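Long-range contact in Nrps/pks (Streptomyces albus, PDB 4OPE), which probably acts as a ketosynthase domain, condensing acyl units during assembly of the polyketide oxazolomycin: residues P448-L461 against L488-F502. Residues are numbered along the deposited sequence; the frame is centred on the assembly and turned at random.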
loop_
_atom_site.group_PDB
_atom_site.type_symbol
_atom_site.label_atom_id
_atom_site.label_comp_id
_atom_site.label_asym_id
_atom_site.label_seq_id
_atom_site.Cartn_x
_atom_site.Cartn_y
_atom_site.Cartn_z
ATOM N N PRO A 448 -3.492 -42.877 -25.910
ATOM C CA PRO A 448 -4.482 -41.862 -25.630
ATOM C C PRO A 448 -4.148 -41.065 -24.351
ATOM O O PRO A 448 -3.117 -41.303 -23.661
ATOM C CB PRO A 448 -5.754 -42.663 -25.480
ATOM C CG PRO A 448 -5.275 -43.948 -24.875
ATOM C CD PRO A 448 -3.949 -44.217 -25.545
ATOM N N TYR A 449 -4.985 -40.068 -24.102
ATOM C CA TYR A 449 -4.760 -39.162 -23.050
ATOM C C TYR A 449 -6.067 -39.093 -22.335
ATOM O O TYR A 449 -7.111 -39.452 -22.895
ATOM C CB TYR A 449 -4.385 -37.781 -23.570
ATOM C CG TYR A 449 -3.202 -37.713 -24.507
ATOM C CD1 TYR A 449 -1.904 -37.824 -24.050
ATOM C CD2 TYR A 449 -3.389 -37.452 -25.870
ATOM C CE1 TYR A 449 -0.830 -37.735 -24.932
ATOM C CE2 TYR A 449 -2.313 -37.356 -26.752
ATOM C CZ TYR A 449 -1.044 -37.518 -26.277
ATOM O OH TYR A 449 0.010 -37.427 -27.162
ATOM N N VAL A 450 -6.003 -38.630 -21.089
ATOM C CA VAL A 450 -7.218 -38.396 -20.330
ATOM C C VAL A 450 -7.420 -36.918 -20.218
ATOM O O VAL A 450 -6.469 -36.196 -19.934
ATOM C CB VAL A 450 -7.163 -39.002 -18.923
ATOM C CG1 VAL A 450 -5.997 -38.451 -18.132
ATOM C CG2 VAL A 450 -8.471 -38.754 -18.198
ATOM N N CYS A 451 -8.642 -36.481 -20.478
ATOM C CA CYS A 451 -9.045 -35.132 -20.220
ATOM C C CYS A 451 -9.874 -35.152 -18.973
ATOM O O CYS A 451 -10.959 -35.713 -18.943
ATOM C CB CYS A 451 -9.915 -34.596 -21.342
ATOM S SG CYS A 451 -10.907 -33.123 -20.927
ATOM N N ALA A 452 -9.400 -34.497 -17.939
ATOM C CA ALA A 452 -10.091 -34.587 -16.672
ATOM C C ALA A 452 -10.566 -33.182 -16.235
ATOM O O ALA A 452 -9.761 -32.275 -16.086
ATOM C CB ALA A 452 -9.144 -35.213 -15.663
ATOM N N LEU A 453 -11.868 -33.023 -16.053
ATOM C CA LEU A 453 -12.474 -31.739 -15.724
ATOM C C LEU A 453 -13.211 -31.883 -14.428
ATOM O O LEU A 453 -13.717 -32.965 -14.131
ATOM C CB LEU A 453 -13.502 -31.333 -16.755
ATOM C CG LEU A 453 -13.054 -31.116 -18.191
ATOM C CD1 LEU A 453 -14.220 -30.624 -19.042
ATOM C CD2 LEU A 453 -11.985 -30.067 -18.238
ATOM N N SER A 454 -13.285 -30.796 -13.653
ATOM C CA SER A 454 -14.138 -30.773 -12.490
ATOM C C SER A 454 -14.677 -29.404 -12.262
ATOM O O SER A 454 -14.157 -28.423 -12.774
ATOM C CB SER A 454 -13.415 -31.261 -11.221
ATOM O OG SER A 454 -12.289 -30.471 -10.879
ATOM N N ALA A 455 -15.725 -29.342 -11.466
ATOM C CA ALA A 455 -16.313 -28.106 -11.121
ATOM C C ALA A 455 -17.025 -28.280 -9.783
ATOM O O ALA A 455 -17.213 -29.396 -9.298
ATOM C CB ALA A 455 -17.270 -27.662 -12.211
ATOM N N ARG A 456 -17.411 -27.162 -9.186
ATOM C CA ARG A 456 -18.044 -27.192 -7.886
ATOM C C ARG A 456 -19.460 -27.740 -7.922
ATOM O O ARG A 456 -19.923 -28.246 -6.912
ATOM C CB ARG A 456 -18.082 -25.806 -7.304
ATOM C CG ARG A 456 -18.233 -25.795 -5.813
ATOM C CD ARG A 456 -18.218 -24.365 -5.362
ATOM N NE ARG A 456 -18.701 -24.252 -4.002
ATOM C CZ ARG A 456 -19.957 -24.032 -3.653
ATOM N NH1 ARG A 456 -20.910 -23.873 -4.564
ATOM N NH2 ARG A 456 -20.235 -23.950 -2.362
ATOM N N ASP A 457 -20.162 -27.593 -9.046
ATOM C CA ASP A 457 -21.429 -28.275 -9.218
ATOM C C ASP A 457 -21.708 -28.600 -10.707
ATOM O O ASP A 457 -20.874 -28.327 -11.578
ATOM C CB ASP A 457 -22.557 -27.506 -8.534
ATOM C CG ASP A 457 -22.825 -26.200 -9.175
ATOM O OD1 ASP A 457 -22.832 -26.130 -10.435
ATOM O OD2 ASP A 457 -23.058 -25.224 -8.420
ATOM N N ALA A 458 -22.862 -29.202 -10.984
ATOM C CA ALA A 458 -23.183 -29.691 -12.311
ATOM C C ALA A 458 -23.348 -28.620 -13.367
ATOM O O ALA A 458 -22.958 -28.800 -14.503
ATOM C CB ALA A 458 -24.433 -30.567 -12.251
ATOM N N GLU A 459 -23.970 -27.524 -12.999
ATOM C CA GLU A 459 -24.172 -26.379 -13.880
ATOM C C GLU A 459 -22.793 -25.736 -14.188
ATOM O O GLU A 459 -22.515 -25.375 -15.303
ATOM C CB GLU A 459 -25.138 -25.425 -13.171
ATOM C CG GLU A 459 -25.764 -24.318 -14.003
ATOM C CD GLU A 459 -26.538 -23.290 -13.137
ATOM O OE1 GLU A 459 -25.918 -22.370 -12.512
ATOM O OE2 GLU A 459 -27.787 -23.392 -13.101
ATOM N N ARG A 460 -21.907 -25.639 -13.204
ATOM C CA ARG A 460 -20.551 -25.130 -13.458
ATOM C C ARG A 460 -19.748 -26.032 -14.384
ATOM O O ARG A 460 -18.974 -25.547 -15.190
ATOM C CB ARG A 460 -19.751 -24.990 -12.167
ATOM C CG ARG A 460 -20.287 -23.993 -11.153
ATOM C CD ARG A 460 -20.268 -22.568 -11.672
ATOM N NE ARG A 460 -21.618 -22.218 -12.075
ATOM C CZ ARG A 460 -21.983 -21.821 -13.274
ATOM N NH1 ARG A 460 -21.107 -21.599 -14.218
ATOM N NH2 ARG A 460 -23.251 -21.630 -13.522
ATOM N N LEU A 461 -19.892 -27.342 -14.227
ATOM C CA LEU A 461 -19.157 -28.335 -15.025
ATOM C C LEU A 461 -19.659 -28.311 -16.430
ATOM O O LEU A 461 -18.928 -28.525 -17.378
ATOM C CB LEU A 461 -19.427 -29.723 -14.489
ATOM C CG LEU A 461 -18.653 -30.868 -15.100
ATOM C CD1 LEU A 461 -17.202 -30.507 -15.040
ATOM C CD2 LEU A 461 -18.886 -32.126 -14.301
ATOM N N LEU A 488 -4.813 -29.502 -17.491
ATOM C CA LEU A 488 -6.018 -29.713 -16.712
ATOM C C LEU A 488 -5.758 -30.498 -15.445
ATOM O O LEU A 488 -6.408 -30.287 -14.429
ATOM C CB LEU A 488 -7.065 -30.424 -17.555
ATOM C CG LEU A 488 -7.622 -29.537 -18.680
ATOM C CD1 LEU A 488 -8.318 -30.386 -19.725
ATOM C CD2 LEU A 488 -8.542 -28.448 -18.140
ATOM N N LEU A 489 -4.762 -31.365 -15.491
ATOM C CA LEU A 489 -4.402 -32.142 -14.318
ATOM C C LEU A 489 -3.617 -31.339 -13.276
ATOM O O LEU A 489 -3.352 -31.848 -12.172
ATOM C CB LEU A 489 -3.624 -33.379 -14.717
ATOM C CG LEU A 489 -4.458 -34.333 -15.569
ATOM C CD1 LEU A 489 -3.599 -35.472 -16.111
ATOM C CD2 LEU A 489 -5.618 -34.847 -14.721
ATOM N N THR A 490 -3.275 -30.100 -13.576
ATOM C CA THR A 490 -2.685 -29.275 -12.535
ATOM C C THR A 490 -3.750 -28.499 -11.785
ATOM O O THR A 490 -3.468 -27.871 -10.758
ATOM C CB THR A 490 -1.723 -28.255 -13.115
ATOM O OG1 THR A 490 -2.488 -27.224 -13.777
ATOM C CG2 THR A 490 -0.774 -28.948 -14.058
ATOM N N ARG A 491 -4.974 -28.547 -12.283
ATOM C CA ARG A 491 -6.024 -27.787 -11.666
ATOM C C ARG A 491 -6.614 -28.432 -10.445
ATOM O O ARG A 491 -6.786 -29.632 -10.376
ATOM C CB ARG A 491 -7.130 -27.524 -12.687
ATOM C CG ARG A 491 -6.678 -26.517 -13.727
ATOM C CD ARG A 491 -7.840 -26.042 -14.570
ATOM N NE ARG A 491 -7.346 -25.136 -15.586
ATOM C CZ ARG A 491 -8.109 -24.415 -16.378
ATOM N NH1 ARG A 491 -9.457 -24.501 -16.303
ATOM N NH2 ARG A 491 -7.506 -23.633 -17.259
ATOM N N GLU A 492 -7.015 -27.619 -9.495
ATOM C CA GLU A 492 -7.525 -28.134 -8.240
ATOM C C GLU A 492 -8.787 -28.981 -8.484
ATOM O O GLU A 492 -9.705 -28.557 -9.192
ATOM C CB GLU A 492 -7.811 -26.994 -7.313
ATOM C CG GLU A 492 -8.404 -27.440 -6.025
ATOM C CD GLU A 492 -8.643 -26.287 -5.082
ATOM O OE1 GLU A 492 -7.724 -25.418 -4.900
ATOM O OE2 GLU A 492 -9.756 -26.300 -4.513
ATOM N N PRO A 493 -8.808 -30.208 -7.935
ATOM C CA PRO A 493 -9.941 -31.124 -8.157
ATOM C C PRO A 493 -11.114 -30.751 -7.283
ATOM O O PRO A 493 -10.944 -30.504 -6.093
ATOM C CB PRO A 493 -9.379 -32.505 -7.735
ATOM C CG PRO A 493 -7.901 -32.328 -7.680
ATOM C CD PRO A 493 -7.672 -30.898 -7.296
HETATM N N MSE A 494 -12.296 -30.743 -7.872
HETATM C CA MSE A 494 -13.512 -30.440 -7.168
HETATM C C MSE A 494 -14.515 -31.590 -7.233
HETATM O O MSE A 494 -14.236 -32.684 -7.731
HETATM C CB MSE A 494 -14.004 -29.230 -7.911
HETATM C CG MSE A 494 -13.083 -28.011 -7.810
HETATM SE SE MSE A 494 -14.041 -26.446 -8.568
HETATM C CE MSE A 494 -12.455 -25.291 -8.678
ATOM N N ALA A 495 -15.704 -31.354 -6.711
ATOM C CA ALA A 495 -16.641 -32.434 -6.440
ATOM C C ALA A 495 -17.171 -33.096 -7.694
ATOM O O ALA A 495 -17.155 -34.341 -7.755
ATOM C CB ALA A 495 -17.796 -31.925 -5.597
ATOM N N HIS A 496 -17.655 -32.313 -8.672
ATOM C CA HIS A 496 -18.332 -32.906 -9.862
ATOM C C HIS A 496 -17.348 -33.204 -10.958
ATOM O O HIS A 496 -16.600 -32.345 -11.359
ATOM C CB HIS A 496 -19.450 -32.015 -10.378
ATOM C CG HIS A 496 -20.580 -31.916 -9.426
ATOM N ND1 HIS A 496 -21.850 -32.350 -9.738
ATOM C CD2 HIS A 496 -20.606 -31.572 -8.115
ATOM C CE1 HIS A 496 -22.619 -32.250 -8.666
ATOM N NE2 HIS A 496 -21.892 -31.765 -7.671
ATOM N N ARG A 497 -17.344 -34.425 -11.463
ATOM C CA ARG A 497 -16.246 -34.895 -12.308
ATOM C C ARG A 497 -16.725 -35.252 -13.675
ATOM O O ARG A 497 -17.817 -35.794 -13.851
ATOM C CB ARG A 497 -15.583 -36.122 -11.675
ATOM C CG ARG A 497 -15.054 -35.899 -10.255
ATOM C CD ARG A 497 -13.666 -35.336 -10.323
ATOM N NE ARG A 497 -13.213 -34.858 -9.043
ATOM C CZ ARG A 497 -12.162 -35.311 -8.371
ATOM N NH1 ARG A 497 -11.378 -36.277 -8.816
ATOM N NH2 ARG A 497 -11.874 -34.741 -7.231
ATOM N N LEU A 498 -15.885 -34.951 -14.646
ATOM C CA LEU A 498 -16.039 -35.450 -16.019
ATOM C C LEU A 498 -14.670 -35.957 -16.563
ATOM O O LEU A 498 -13.648 -35.388 -16.264
ATOM C CB LEU A 498 -16.634 -34.370 -16.907
ATOM C CG LEU A 498 -16.930 -34.807 -18.323
ATOM C CD1 LEU A 498 -18.093 -34.008 -18.876
ATOM C CD2 LEU A 498 -15.743 -34.629 -19.239
ATOM N N ALA A 499 -14.656 -37.029 -17.350
ATOM C CA ALA A 499 -13.422 -37.457 -18.001
ATOM C C ALA A 499 -13.647 -38.077 -19.353
ATOM O O ALA A 499 -14.687 -38.714 -19.614
ATOM C CB ALA A 499 -12.671 -38.433 -17.127
ATOM N N VAL A 500 -12.656 -37.907 -20.212
ATOM C CA VAL A 500 -12.692 -38.480 -21.538
ATOM C C VAL A 500 -11.316 -38.988 -21.870
ATOM O O VAL A 500 -10.293 -38.381 -21.528
ATOM C CB VAL A 500 -13.047 -37.442 -22.601
ATOM C CG1 VAL A 500 -13.506 -38.124 -23.861
ATOM C CG2 VAL A 500 -14.140 -36.511 -22.091
ATOM N N VAL A 501 -11.295 -40.125 -22.536
ATOM C CA VAL A 501 -10.085 -40.651 -23.133
ATOM C C VAL A 501 -10.057 -40.188 -24.554
ATOM O O VAL A 501 -11.078 -40.237 -25.225
ATOM C CB VAL A 501 -10.065 -42.159 -23.100
ATOM C CG1 VAL A 501 -8.692 -42.635 -23.533
ATOM C CG2 VAL A 501 -10.374 -42.619 -21.689
ATOM N N PHE A 502 -8.912 -39.680 -24.994
ATOM C CA PHE A 502 -8.847 -39.034 -26.313
ATOM C C PHE A 502 -7.454 -39.109 -26.904
ATOM O O PHE A 502 -6.448 -39.202 -26.181
ATOM C CB PHE A 502 -9.375 -37.576 -26.269
ATOM C CG PHE A 502 -8.405 -36.574 -25.651
ATOM C CD1 PHE A 502 -8.277 -36.451 -24.278
ATOM C CD2 PHE A 502 -7.600 -35.774 -26.459
ATOM C CE1 PHE A 502 -7.372 -35.552 -23.733
ATOM C CE2 PHE A 502 -6.691 -34.897 -25.914
ATOM C CZ PHE A 502 -6.604 -34.754 -24.538
HETATM O O HOH W 1 -9.139 -30.337 -14.247
#
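Strands 449-455 and 496-502 form an antiparallel pair, running from Tyr449 against Phe502 to Ala455 against His496, with axes 163° apart. Four hydrogen-bonded pairs supply eight backbone bonds; that from Leu453 N to Leu498 O is almost straight, at 178°. At one end, the Phe502 ring folds back over the neighbouring strand: CG sits between the backbone N and the carbonyl carbon (chi1 76°), which brings one face under Tyr449 CB, 4.0 Å from the ring centroid, a CH-pi contact. Cys451 N lies at the edge of the same ring, and Cys451 CB is 3.6 Å from Phe502 CE1.

Strand 524-528 completes a three-stranded sheet on the other side of 496-502. The two segments belong to the ketoacyl-synthetase C-terminal extension, consistent with the small alpha/beta linker subdomain that flanks the ketosynthase core in modular synthases. Cys451, Leu498, Val500 and Phe502 face helix 505-516, while Ala452 and Ala499 on the reverse face meet helix 541-550.

Before strand 496-502, the incoming loop is tied down by polar groups. Ser454 OG accepts from Met494 N (3.0 Å; selenomethionine here), and the carbonyl O of Met494 is gripped side-on by Arg497, through NE at 2.7 Å and more weakly aligned NH2. Arg497 NH1 continues to Trp548 O. Further back, one water donates to both Ala452 O and Leu488 O, 2.7 Å from each, while Leu453 CD2 meets Leu488 CD2 at 3.8 Å.

His496 lays one ring face against the start of helix 458-473, with Asp457 CA 3.7 Å from its centroid and Ala458 N above the rim near ND1. Replacing His496 by alanine would remove the ring and is likely to open a gap beneath Asp457 and Ala458, leaving the helix start without its flat support. Asp457 OD1 caps that helix by accepting from Arg460 N at 3.0 Å.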